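Local coordinates for protein InvG (Salmonella enterica subsp. enterica serovar Typhimurium, PDB 4G08) that forms a ring-shaped multimer in the outer membrane, the secretin of the SPI-1 type III secretion system that injects bacterial effectors into host cells, at residues F103-F106 with L107-S110; S22-T25 with F26-M30; A144-M147 with D148-D152. One frame throughout, in Å; residues are numbered along the deposited sequence.

Contact 1: F103-F106 with L107-S110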
loop_
_atom_site.group_PDB
_atom_site.type_symbol
_atom_site.label_atom_id
_atom_site.label_comp_id
_atom_site.label_asym_id
_atom_site.label_seq_id
_atom_site.Cartn_x
_atom_site.Cartn_y
_atom_site.Cartn_z
ATOM N N PHE A 103 17.085 -4.391 -7.161
ATOM C CA PHE A 103 15.739 -4.846 -6.843
ATOM C C PHE A 103 14.760 -3.685 -6.673
ATOM O O PHE A 103 13.691 -3.666 -7.281
ATOM C CB PHE A 103 15.766 -5.691 -5.580
ATOM C CG PHE A 103 14.433 -6.232 -5.201
ATOM C CD1 PHE A 103 13.764 -7.088 -6.051
ATOM C CD2 PHE A 103 13.798 -5.788 -4.063
ATOM C CE1 PHE A 103 12.519 -7.566 -5.724
ATOM C CE2 PHE A 103 12.533 -6.222 -3.754
ATOM C CZ PHE A 103 11.894 -7.117 -4.584
ATOM N N ASN A 104 15.218 -2.643 -5.994
ATOM C CA ASN A 104 14.461 -1.409 -5.861
ATOM C C ASN A 104 14.074 -0.847 -7.214
ATOM O O ASN A 104 12.917 -0.501 -7.447
ATOM C CB ASN A 104 15.309 -0.371 -5.148
ATOM C CG ASN A 104 14.882 -0.155 -3.723
ATOM O OD1 ASN A 104 13.742 0.224 -3.448
ATOM N ND2 ASN A 104 15.830 -0.285 -2.811
ATOM N N ASN A 105 15.067 -0.661 -8.071
ATOM C CA ASN A 105 14.804 -0.119 -9.393
ATOM C C ASN A 105 13.834 -0.980 -10.161
ATOM O O ASN A 105 12.975 -0.475 -10.878
ATOM C CB ASN A 105 16.092 0.006 -10.178
ATOM C CG ASN A 105 16.979 1.094 -9.642
ATOM O OD1 ASN A 105 16.541 1.933 -8.856
ATOM N ND2 ASN A 105 18.251 1.044 -10.000
ATOM N N PHE A 106 13.931 -2.283 -9.964
ATOM C CA PHE A 106 13.045 -3.192 -10.644
ATOM C C PHE A 106 11.601 -2.943 -10.217
ATOM O O PHE A 106 10.703 -2.863 -11.057
ATOM C CB PHE A 106 13.453 -4.622 -10.337
ATOM C CG PHE A 106 12.475 -5.637 -10.809
ATOM C CD1 PHE A 106 12.321 -5.888 -12.159
ATOM C CD2 PHE A 106 11.620 -6.239 -9.920
ATOM C CE1 PHE A 106 11.404 -6.811 -12.604
ATOM C CE2 PHE A 106 10.678 -7.141 -10.357
ATOM C CZ PHE A 106 10.568 -7.428 -11.702
ATOM N N LEU A 107 11.380 -2.777 -8.917
ATOM C CA LEU A 107 10.037 -2.497 -8.425
ATOM C C LEU A 107 9.545 -1.168 -8.969
ATOM O O LEU A 107 8.350 -0.993 -9.205
ATOM C CB LEU A 107 10.007 -2.448 -6.904
ATOM C CG LEU A 107 10.335 -3.755 -6.199
ATOM C CD1 LEU A 107 10.226 -3.533 -4.706
ATOM C CD2 LEU A 107 9.390 -4.851 -6.653
ATOM N N LYS A 108 10.444 -0.197 -9.036
ATOM C CA LYS A 108 10.084 1.147 -9.476
ATOM C C LYS A 108 9.684 1.168 -10.945
ATOM O O LYS A 108 8.618 1.678 -11.296
ATOM C CB LYS A 108 11.254 2.091 -9.238
ATOM C CG LYS A 108 11.345 2.523 -7.792
ATOM C CD LYS A 108 12.637 3.243 -7.481
ATOM C CE LYS A 108 12.596 3.745 -6.050
ATOM N NZ LYS A 108 13.857 4.410 -5.636
ATOM N N ARG A 109 10.547 0.625 -11.802
ATOM C CA ARG A 109 10.302 0.616 -13.241
ATOM C C ARG A 109 8.954 -0.005 -13.506
ATOM O O ARG A 109 8.342 0.244 -14.542
ATOM C CB ARG A 109 11.370 -0.196 -13.976
ATOM C CG ARG A 109 11.104 -0.343 -15.468
ATOM C CD ARG A 109 11.221 0.994 -16.181
ATOM N NE ARG A 109 10.914 0.900 -17.605
ATOM C CZ ARG A 109 9.743 1.236 -18.140
ATOM N NH1 ARG A 109 8.738 1.611 -17.361
ATOM N NH2 ARG A 109 9.558 1.137 -19.450
ATOM N N SER A 110 8.649 -1.019 -12.715
ATOM C CA SER A 110 7.435 -1.774 -12.911
ATOM C C SER A 110 6.223 -1.038 -12.363
ATOM O O SER A 110 5.090 -1.479 -12.544
ATOM C CB SER A 110 7.553 -3.139 -12.246
ATOM O OG SER A 110 6.828 -3.171 -11.029
#
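Phe103 O accepts from Leu107 N at 3.0 Å, and Asn104, Asn105 and Phe106 repeat this i to i+4 pattern with Lys108, Arg109 and Ser110, making turns toward the C-terminal side of the alpha helix 100-109. The helix belongs to the short secretin domain, where it packs against helix 134-150. The tightest of the four bonds joins Arg109 N to Asn105 O at 2.8 Å and is almost straight (177°); the one from Ser110 N to Phe106 O measures 3.2 Å.

On the inner side, Leu107 lies against Phe103 one turn earlier. With its CG anti to the backbone N (chi1 -178°), the Phe103 ring swings beside its own carbonyl carbon and so forward along the helix, where Leu107 CG comes over one face, displaced toward the rim, in a CH-pi contact 4.3 Å from the ring centroid. The same ring also touches Ala143, Ala144 and Met147 of helix 134-150. On the outer side, the Lys108 chain runs extended past Asn104 O and makes a cation-pi contact with Tyr113. Both methyls of Leu107 reach the Phe103 ring, CD1 at 3.7 Å from Phe103 CE2 and CD2 at 4.0 Å from Phe103 CZ, and CD2 also comes within 4.2 Å of Phe106 CD2.

Contact 2: S22-T25 with F26-M30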
loop_
_atom_site.group_PDB
_atom_site.type_symbol
_atom_site.label_atom_id
_atom_site.label_comp_id
_atom_site.label_asym_id
_atom_site.label_seq_id
_atom_site.Cartn_x
_atom_site.Cartn_y
_atom_site.Cartn_z
ATOM N N SER A 22 -19.680 4.908 8.129
ATOM C CA SER A 22 -18.579 3.959 8.162
ATOM C C SER A 22 -17.602 4.305 7.049
ATOM O O SER A 22 -17.990 4.856 6.023
ATOM C CB SER A 22 -19.085 2.533 7.992
ATOM O OG SER A 22 -19.383 2.277 6.630
ATOM N N LEU A 23 -16.337 3.963 7.244
ATOM C CA LEU A 23 -15.336 4.189 6.212
ATOM C C LEU A 23 -15.715 3.485 4.927
ATOM O O LEU A 23 -15.357 3.934 3.841
ATOM C CB LEU A 23 -13.967 3.709 6.670
ATOM C CG LEU A 23 -13.277 4.683 7.613
ATOM C CD1 LEU A 23 -11.769 4.536 7.570
ATOM C CD2 LEU A 23 -13.678 6.100 7.259
ATOM N N ARG A 24 -16.411 2.360 5.037
ATOM C CA ARG A 24 -16.795 1.642 3.834
ATOM C C ARG A 24 -17.743 2.467 2.983
ATOM O O ARG A 24 -17.560 2.593 1.777
ATOM C CB ARG A 24 -17.427 0.293 4.144
ATOM C CG ARG A 24 -17.520 -0.582 2.906
ATOM C CD ARG A 24 -18.033 -1.976 3.218
ATOM N NE ARG A 24 -17.222 -2.657 4.223
ATOM C CZ ARG A 24 -16.099 -3.304 3.944
ATOM N NH1 ARG A 24 -15.635 -3.294 2.704
ATOM N NH2 ARG A 24 -15.461 -3.987 4.886
ATOM N N THR A 25 -18.739 3.056 3.619
ATOM C CA THR A 25 -19.664 3.917 2.910
ATOM C C THR A 25 -18.935 5.118 2.328
ATOM O O THR A 25 -19.065 5.427 1.139
ATOM C CB THR A 25 -20.760 4.392 3.860
ATOM O OG1 THR A 25 -21.575 3.274 4.229
ATOM C CG2 THR A 25 -21.614 5.453 3.207
ATOM N N PHE A 26 -18.043 5.687 3.123
ATOM C CA PHE A 26 -17.315 6.869 2.707
ATOM C C PHE A 26 -16.457 6.598 1.477
ATOM O O PHE A 26 -16.526 7.331 0.492
ATOM C CB PHE A 26 -16.441 7.364 3.844
ATOM C CG PHE A 26 -15.577 8.517 3.469
ATOM C CD1 PHE A 26 -16.104 9.790 3.388
ATOM C CD2 PHE A 26 -14.282 8.305 3.062
ATOM C CE1 PHE A 26 -15.323 10.845 2.973
ATOM C CE2 PHE A 26 -13.484 9.357 2.692
ATOM C CZ PHE A 26 -14.013 10.625 2.624
ATOM N N PHE A 27 -15.654 5.544 1.523
ATOM C CA PHE A 27 -14.785 5.252 0.388
ATOM C C PHE A 27 -15.530 4.746 -0.832
ATOM O O PHE A 27 -15.130 5.045 -1.954
ATOM C CB PHE A 27 -13.684 4.279 0.766
ATOM C CG PHE A 27 -12.594 4.907 1.551
ATOM C CD1 PHE A 27 -11.906 5.991 1.052
ATOM C CD2 PHE A 27 -12.373 4.520 2.851
ATOM C CE1 PHE A 27 -10.952 6.626 1.814
ATOM C CE2 PHE A 27 -11.430 5.155 3.625
ATOM C CZ PHE A 27 -10.708 6.203 3.102
ATOM N N ASP A 28 -16.693 4.141 -0.629
ATOM C CA ASP A 28 -17.576 3.862 -1.754
ATOM C C ASP A 28 -17.990 5.155 -2.435
ATOM O O ASP A 28 -18.010 5.240 -3.662
ATOM C CB ASP A 28 -18.818 3.097 -1.310
ATOM C CG ASP A 28 -18.557 1.616 -1.153
ATOM O OD1 ASP A 28 -17.476 1.152 -1.572
ATOM O OD2 ASP A 28 -19.409 0.923 -0.560
ATOM N N ALA A 29 -18.268 6.176 -1.637
ATOM C CA ALA A 29 -18.651 7.474 -2.175
ATOM C C ALA A 29 -17.511 8.089 -2.977
ATOM O O ALA A 29 -17.719 8.605 -4.074
ATOM C CB ALA A 29 -19.069 8.405 -1.055
ATOM N N MET A 30 -16.299 7.982 -2.455
ATOM C CA MET A 30 -15.132 8.485 -3.166
ATOM C C MET A 30 -14.941 7.783 -4.512
ATOM O O MET A 30 -14.486 8.388 -5.483
ATOM C CB MET A 30 -13.877 8.313 -2.321
ATOM C CG MET A 30 -12.629 8.371 -3.175
ATOM S SD MET A 30 -11.108 8.010 -2.292
ATOM C CE MET A 30 -11.198 9.318 -1.084
#
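The carbonyl oxygen of Leu23 receives the N-H of Phe27 at 2.8 Å, a nearly straight bond (171°). That oxygen is also crowded by the Phe27 ring, whose CD2 lies 3.2 Å from Leu23 O. Phe27 CG stands anti to its carbonyl carbon (chi1 -76°), which turns the ring back toward the preceding turn and lays it alongside Leu23. The two side chains point the same way, and Leu23 CD1 meets Phe27 CE2 at 4.0 Å.

The phenylalanines also meet each other: Phe26 CD2 sits 3.8 Å above the centre of the Phe27 ring, while Phe27 CE1 lies at the edge of Phe26, an edge-to-face relation. Met30 SD reaches the Phe27 ring at its edge. Leu23, Phe26 and Phe27 thereby present an apolar side to helix 58-69 through Leu69, Leu65 and Leu62, and Phe26 makes a second edge-to-face contact with Phe53.

The outer side is polar. Asp28 turns back over the turn, with CG 3.2 Å from Arg24 O, but its carboxylate does not touch the Arg24 guanidinium group.

At the start of the helix, Ser22 OG accepts from Thr25 N at 3.2 Å, and Ser22 O takes the N-H of Phe26. This is a serine N-cap opening an amphipathic helix of the secretin N0 domain.

Contact 3: A144-M147 with D148-D152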
loop_
_atom_site.group_PDB
_atom_site.type_symbol
_atom_site.label_atom_id
_atom_site.label_comp_id
_atom_site.label_asym_id
_atom_site.label_seq_id
_atom_site.Cartn_x
_atom_site.Cartn_y
_atom_site.Cartn_z
ATOM N N ALA A 144 10.804 -10.513 -4.639
ATOM C CA ALA A 144 12.146 -10.799 -4.160
ATOM C C ALA A 144 12.452 -12.284 -4.284
ATOM O O ALA A 144 13.565 -12.668 -4.644
ATOM C CB ALA A 144 12.303 -10.346 -2.722
ATOM N N THR A 145 11.456 -13.121 -4.031
ATOM C CA THR A 145 11.670 -14.561 -4.103
ATOM C C THR A 145 11.914 -15.029 -5.528
ATOM O O THR A 145 12.859 -15.777 -5.786
ATOM C CB THR A 145 10.493 -15.341 -3.500
ATOM O OG1 THR A 145 10.252 -14.883 -2.163
ATOM C CG2 THR A 145 10.812 -16.818 -3.467
ATOM N N MET A 146 11.133 -14.507 -6.467
ATOM C CA MET A 146 11.331 -14.820 -7.871
ATOM C C MET A 146 12.697 -14.328 -8.329
ATOM O O MET A 146 13.431 -15.059 -8.993
ATOM C CB MET A 146 10.231 -14.197 -8.730
ATOM C CG MET A 146 8.876 -14.884 -8.610
ATOM S SD MET A 146 8.904 -16.693 -8.675
ATOM C CE MET A 146 10.142 -17.017 -9.932
ATOM N N MET A 147 13.019 -13.077 -8.020
ATOM C CA MET A 147 14.265 -12.511 -8.502
ATOM C C MET A 147 15.500 -13.184 -7.909
ATOM O O MET A 147 16.522 -13.303 -8.583
ATOM C CB MET A 147 14.320 -11.012 -8.252
ATOM C CG MET A 147 15.460 -10.368 -9.013
ATOM S SD MET A 147 15.396 -8.572 -9.135
ATOM C CE MET A 147 13.992 -8.381 -10.225
ATOM N N ASP A 148 15.447 -13.544 -6.634
ATOM C CA ASP A 148 16.598 -14.172 -6.008
ATOM C C ASP A 148 16.886 -15.524 -6.639
ATOM O O ASP A 148 18.030 -15.851 -6.951
ATOM C CB ASP A 148 16.368 -14.331 -4.510
ATOM C CG ASP A 148 17.527 -13.823 -3.698
ATOM O OD1 ASP A 148 18.364 -13.090 -4.266
ATOM O OD2 ASP A 148 17.640 -14.209 -2.515
ATOM N N LYS A 149 15.839 -16.299 -6.869
ATOM C CA LYS A 149 16.025 -17.594 -7.485
ATOM C C LYS A 149 16.621 -17.480 -8.875
ATOM O O LYS A 149 17.492 -18.259 -9.252
ATOM C CB LYS A 149 14.717 -18.344 -7.561
ATOM C CG LYS A 149 14.926 -19.722 -8.136
ATOM C CD LYS A 149 13.620 -20.472 -8.214
ATOM C CE LYS A 149 13.121 -20.783 -6.819
ATOM N NZ LYS A 149 14.041 -21.718 -6.115
ATOM N N GLN A 150 16.055 -16.580 -9.671
ATOM C CA GLN A 150 16.494 -16.519 -11.050
ATOM C C GLN A 150 17.969 -16.071 -11.145
ATOM O O GLN A 150 18.551 -16.117 -12.230
ATOM C CB GLN A 150 15.555 -15.661 -11.901
ATOM C CG GLN A 150 14.188 -16.296 -12.188
ATOM C CD GLN A 150 14.214 -17.825 -12.249
ATOM O OE1 GLN A 150 13.212 -18.457 -11.858
ATOM N NE2 GLN A 150 15.052 -18.359 -13.135
ATOM N N ASN A 151 18.528 -15.537 -10.061
ATOM C CA ASN A 151 19.916 -15.056 -10.051
ATOM C C ASN A 151 20.820 -15.966 -9.246
ATOM O O ASN A 151 21.981 -15.649 -9.000
ATOM C CB ASN A 151 19.998 -13.654 -9.458
ATOM C CG ASN A 151 19.584 -12.588 -10.443
ATOM O OD1 ASN A 151 20.372 -12.183 -11.296
ATOM N ND2 ASN A 151 18.306 -12.229 -10.420
ATOM N N ASP A 152 20.280 -17.099 -8.837
ATOM C CA ASP A 152 21.013 -17.983 -7.965
ATOM C C ASP A 152 21.930 -18.895 -8.779
ATOM O O ASP A 152 21.545 -20.009 -9.142
ATOM C CB ASP A 152 20.037 -18.788 -7.121
ATOM C CG ASP A 152 20.730 -19.778 -6.224
ATOM O OD1 ASP A 152 21.902 -19.545 -5.857
ATOM O OD2 ASP A 152 20.095 -20.791 -5.869
#
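Met147 and Asn151 lie side by side at the end of helix 134-150, and the Asn151 side chain folds back onto the turn before it. Its CB is 3.6 Å from Met147 O; CG, placed anti to the carbonyl carbon (chi1 -79°), remains beside the same oxygen; and ND2 reaches it in a 2.8 Å hydrogen bond. The bond is nearly straight (174°), and Met147 O lies in the plane of the asparagine amide. ND2 also brushes Met147 CG at 3.7 Å. The backbone N-H of Asn151 bonds weakly to Met147 O and also to Asp148 O, an i to i+3 bond, and the side-chain amide adds the straighter, shorter bond to Met147 O.

Just before this along the helix the i to i+4 pattern is regular: Asp148 N, Lys149 N and Gln150 N bond to the carbonyl oxygens of Ala144, Thr145 and Met146, the first at 2.9 Å. Asp148 directs its carboxylate off the helix to the backbone N-H groups of Arg96 and Asn97, tying this end to the loop that leads toward helix 100-109.

Met147 O is thus an acceptor gripped twice by one residue, backbone and amide together. With its backbone bond weak here, this carbonyl gains a well-aligned neutral donor from the same residue.

How the contacts relate
Along the chain the order is contact 2, contact 1, contact 3. Contact 2 occupies helix 23-30 of the N0 domain; contacts 1 and 3 lie on helices 100-109 and 134-150 of the following short domain. The latter two have centres about 14 Å apart and touch, with Phe103 CZ 3.6 Å from Ala144 N and Phe103 CD1 3.8 Å from Met147 SD. Contact 2 sits across the chain's centre, its centre about 32 Å from that of contact 1 and about 39 Å from that of contact 3. This separation within the periplasmic fragment of InvG is consistent with two successive modules, N0 and the short domain, each with helices packed on its own sheet structure.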